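Local coordinates for antibiotic resistance protein (Deinococcus radiodurans, PDB 2VLI), which probably confers resistance to tunicamycin by acting as a nucleotide-dependent phosphotransferase of the P-loop NTPase superfamily that phosphorylates the antibiotic, at residues 85-93 and 138-147. Sequence-based numbering, arbitrary orientation.
Sequences SISDTARHR and RLNELRGEQF. With CD (cadmium ion), chain C.
S87 and L142 bring the two backbones closest, CA to CA 6.7 Å, where the loop entering helix 89-101 passes the C-terminal part of helix 132-142. Beyond it, T89 lies nearest Q146 and H92 nearest F147 on the 3-10 turn 145-147. The T89 hydroxyl is the polar hub. OG1 donates to E141 OE2 at 2.8 Å, nearly in line with the carboxylate C-O bond, and accepts from Q146 NE2 at 3.0 Å, a bent bond (140°), with OG1 lying out of the amide plane of Q146. E141 gets there on an extended chain, CG anti to the backbone N (chi1 170°), while Q146 folds back at chi2. Deeper in, the F147 ring presents an edge to the H92 face, centroids 4.7 Å apart and planes at 51°; CD1 sits over the centre of the imidazole. L142 CD2 covers the middle of one phenyl face, and S87 O lies near the ring plane, 3.4 Å from F147 CZ. S87 CB touches R138 NE at 3.1 Å, and OG stands over one guanidinium face, off its centre; the buried NE finds no hydrogen-bond partner. E141 of the second subunit brings its carboxylate close to this one, which may raise the pKa of one of them, and a weak hydrogen bond links T89 OG1 to E141 OE1 of that subunit. R93 forms a salt bridge with D137 of the second subunit. E145 chelates cadmium through both carboxylate oxygens, with H150 as another ligand. The contact sits beside the parallel 2-3-1-4-5 sheet of a P-loop kinase-like fold, beyond the C-terminal end of strand 80-84.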
loop_
_atom_site.group_PDB
_atom_site.type_symbol
_atom_site.label_atom_id
_atom_site.label_comp_id
_atom_site.label_asym_id
_atom_site.label_seq_id
_atom_site.Cartn_x
_atom_site.Cartn_y
_atom_site.Cartn_z
ATOM N N SER A 85 -13.637 2.795 1.649
ATOM C CA SER A 85 -12.918 1.642 1.134
ATOM C C SER A 85 -11.687 2.163 0.463
ATOM O O SER A 85 -11.735 2.567 -0.703
ATOM C CB SER A 85 -13.760 0.922 0.110
ATOM O OG SER A 85 -13.716 -0.460 0.390
ATOM N N ILE A 86 -10.593 2.245 1.218
ATOM C CA ILE A 86 -9.358 2.804 0.704
ATOM C C ILE A 86 -8.247 1.776 0.974
ATOM O O ILE A 86 -8.128 1.285 2.074
ATOM C CB ILE A 86 -8.969 4.092 1.394
ATOM C CG1 ILE A 86 -10.032 5.196 1.173
ATOM C CG2 ILE A 86 -7.601 4.554 0.919
ATOM C CD1 ILE A 86 -9.974 5.858 -0.155
ATOM N N SER A 87 -7.409 1.550 -0.040
ATOM C CA SER A 87 -6.296 0.590 0.013
ATOM C C SER A 87 -4.943 1.247 -0.124
ATOM O O SER A 87 -3.957 0.694 0.372
ATOM C CB SER A 87 -6.489 -0.459 -1.096
ATOM O OG SER A 87 -6.697 0.139 -2.404
ATOM N N ASP A 88 -4.912 2.407 -0.767
ATOM C CA ASP A 88 -3.726 3.200 -1.096
ATOM C C ASP A 88 -3.246 3.840 0.190
ATOM O O ASP A 88 -3.982 4.573 0.831
ATOM C CB ASP A 88 -4.082 4.292 -2.168
ATOM C CG ASP A 88 -2.848 5.062 -2.725
ATOM O OD1 ASP A 88 -2.338 6.035 -2.098
ATOM O OD2 ASP A 88 -2.374 4.733 -3.848
ATOM N N THR A 89 -2.010 3.533 0.573
ATOM C CA THR A 89 -1.400 4.117 1.723
ATOM C C THR A 89 -1.272 5.634 1.525
ATOM O O THR A 89 -1.482 6.416 2.427
ATOM C CB THR A 89 -0.012 3.493 1.955
ATOM O OG1 THR A 89 -0.187 2.149 2.421
ATOM C CG2 THR A 89 0.784 4.338 2.924
ATOM N N ALA A 90 -0.930 6.052 0.319
ATOM C CA ALA A 90 -0.788 7.471 0.029
ATOM C C ALA A 90 -2.160 8.219 0.127
ATOM O O ALA A 90 -2.233 9.279 0.740
ATOM C CB ALA A 90 -0.133 7.682 -1.366
ATOM N N ARG A 91 -3.217 7.665 -0.444
ATOM C CA ARG A 91 -4.567 8.272 -0.306
ATOM C C ARG A 91 -5.010 8.258 1.172
ATOM O O ARG A 91 -5.554 9.229 1.648
ATOM C CB ARG A 91 -5.644 7.599 -1.171
ATOM C CG ARG A 91 -5.769 8.149 -2.639
ATOM C CD ARG A 91 -7.028 7.639 -3.402
ATOM N NE ARG A 91 -7.068 6.188 -3.319
ATOM C CZ ARG A 91 -8.139 5.372 -3.375
ATOM N NH1 ARG A 91 -9.385 5.800 -3.566
ATOM N NH2 ARG A 91 -7.932 4.067 -3.210
ATOM N N HIS A 92 -4.732 7.168 1.897
ATOM C CA HIS A 92 -5.040 7.109 3.334
ATOM C C HIS A 92 -4.354 8.247 4.097
ATOM O O HIS A 92 -4.965 8.906 4.930
ATOM C CB HIS A 92 -4.646 5.736 3.924
ATOM C CG HIS A 92 -4.931 5.602 5.388
ATOM N ND1 HIS A 92 -6.215 5.441 5.889
ATOM C CD2 HIS A 92 -4.103 5.640 6.461
ATOM C CE1 HIS A 92 -6.153 5.384 7.215
ATOM N NE2 HIS A 92 -4.886 5.494 7.587
ATOM N N ARG A 93 -3.074 8.485 3.817
ATOM C CA ARG A 93 -2.368 9.510 4.550
ATOM C C ARG A 93 -2.946 10.876 4.250
ATOM O O ARG A 93 -3.058 11.703 5.115
ATOM C CB ARG A 93 -0.851 9.487 4.265
ATOM C CG ARG A 93 -0.087 10.620 4.981
ATOM C CD ARG A 93 -0.500 10.915 6.461
ATOM N NE ARG A 93 -0.035 9.942 7.462
ATOM C CZ ARG A 93 1.056 10.080 8.215
ATOM N NH1 ARG A 93 1.840 11.149 8.075
ATOM N NH2 ARG A 93 1.363 9.137 9.115
ATOM N N ARG A 138 -4.565 -7.256 -1.046
ATOM C CA ARG A 138 -5.262 -6.151 -0.451
ATOM C C ARG A 138 -5.432 -6.304 1.050
ATOM O O ARG A 138 -5.264 -5.347 1.809
ATOM C CB ARG A 138 -6.664 -5.960 -1.080
ATOM C CG ARG A 138 -7.392 -4.791 -0.518
ATOM C CD ARG A 138 -7.349 -3.612 -1.484
ATOM N NE ARG A 138 -5.995 -3.415 -2.032
ATOM C CZ ARG A 138 -5.659 -3.486 -3.324
ATOM N NH1 ARG A 138 -4.382 -3.305 -3.687
ATOM N NH2 ARG A 138 -6.586 -3.728 -4.267
ATOM N N LEU A 139 -5.831 -7.494 1.476
ATOM C CA LEU A 139 -6.065 -7.752 2.874
ATOM C C LEU A 139 -4.730 -7.679 3.656
ATOM O O LEU A 139 -4.687 -7.195 4.776
ATOM C CB LEU A 139 -6.660 -9.128 3.051
ATOM C CG LEU A 139 -8.017 -9.353 2.348
ATOM C CD1 LEU A 139 -8.584 -10.671 2.833
ATOM C CD2 LEU A 139 -8.985 -8.200 2.516
ATOM N N ASN A 140 -3.680 -8.168 3.044
ATOM C CA ASN A 140 -2.319 -8.077 3.616
ATOM C C ASN A 140 -1.911 -6.612 3.757
ATOM O O ASN A 140 -1.386 -6.212 4.799
ATOM C CB ASN A 140 -1.353 -8.840 2.723
ATOM C CG ASN A 140 -1.339 -10.334 3.001
ATOM O OD1 ASN A 140 -1.733 -10.771 4.065
ATOM N ND2 ASN A 140 -0.908 -11.113 2.032
ATOM N N GLU A 141 -2.215 -5.785 2.748
ATOM C CA GLU A 141 -1.921 -4.321 2.842
ATOM C C GLU A 141 -2.672 -3.641 3.964
ATOM O O GLU A 141 -2.087 -2.860 4.718
ATOM C CB GLU A 141 -2.150 -3.551 1.545
ATOM C CG GLU A 141 -2.075 -1.998 1.803
ATOM C CD GLU A 141 -1.762 -1.115 0.619
ATOM O OE1 GLU A 141 -2.051 -1.552 -0.498
ATOM O OE2 GLU A 141 -1.262 0.070 0.874
ATOM N N LEU A 142 -3.973 -3.954 4.133
ATOM C CA LEU A 142 -4.734 -3.363 5.207
ATOM C C LEU A 142 -4.259 -3.645 6.650
ATOM O O LEU A 142 -4.555 -2.888 7.576
ATOM C CB LEU A 142 -6.236 -3.728 5.071
ATOM C CG LEU A 142 -6.928 -3.187 3.815
ATOM C CD1 LEU A 142 -8.390 -3.734 3.601
ATOM C CD2 LEU A 142 -6.976 -1.725 3.896
ATOM N N ARG A 143 -3.604 -4.780 6.816
ATOM C CA ARG A 143 -3.008 -5.204 8.070
ATOM C C ARG A 143 -1.747 -4.406 8.444
ATOM O O ARG A 143 -1.248 -4.573 9.545
ATOM C CB ARG A 143 -2.645 -6.651 8.026
ATOM C CG ARG A 143 -3.821 -7.632 8.119
ATOM C CD ARG A 143 -3.271 -9.009 7.856
ATOM N NE ARG A 143 -4.317 -10.029 7.901
ATOM C CZ ARG A 143 -4.761 -10.611 9.010
ATOM N NH1 ARG A 143 -4.232 -10.337 10.187
ATOM N NH2 ARG A 143 -5.757 -11.503 8.946
ATOM N N GLY A 144 -1.281 -3.525 7.562
ATOM C CA GLY A 144 -0.146 -2.641 7.873
ATOM C C GLY A 144 -0.528 -1.669 8.970
ATOM O O GLY A 144 -1.673 -1.222 9.029
ATOM N N GLU A 145 0.430 -1.271 9.809
ATOM C CA GLU A 145 0.133 -0.305 10.842
ATOM C C GLU A 145 -0.194 1.103 10.352
ATOM O O GLU A 145 -0.725 1.863 11.115
ATOM C CB GLU A 145 1.120 -0.345 12.000
ATOM C CG GLU A 145 1.082 -1.625 12.738
ATOM C CD GLU A 145 -0.320 -1.981 13.292
ATOM O OE1 GLU A 145 -1.018 -1.167 13.846
ATOM O OE2 GLU A 145 -0.660 -3.125 13.235
ATOM N N GLN A 146 0.091 1.451 9.093
ATOM C CA GLN A 146 -0.357 2.755 8.544
ATOM C C GLN A 146 -1.926 2.833 8.520
ATOM O O GLN A 146 -2.541 3.895 8.450
ATOM C CB GLN A 146 0.189 2.943 7.128
ATOM C CG GLN A 146 -0.421 2.099 5.953
ATOM C CD GLN A 146 0.154 0.710 5.822
ATOM O OE1 GLN A 146 0.742 0.192 6.766
ATOM N NE2 GLN A 146 -0.010 0.085 4.632
ATOM N N PHE A 147 -2.548 1.682 8.656
ATOM C CA PHE A 147 -4.047 1.586 8.679
ATOM C C PHE A 147 -4.679 1.418 10.104
ATOM O O PHE A 147 -5.872 1.251 10.223
ATOM C CB PHE A 147 -4.480 0.449 7.735
ATOM C CG PHE A 147 -4.503 0.832 6.300
ATOM C CD1 PHE A 147 -5.392 1.791 5.841
ATOM C CD2 PHE A 147 -3.654 0.223 5.387
ATOM C CE1 PHE A 147 -5.353 2.176 4.505
ATOM C CE2 PHE A 147 -3.655 0.565 4.060
ATOM C CZ PHE A 147 -4.515 1.559 3.618
HETATM CD CD CD C . -2.643 -3.097 14.449
#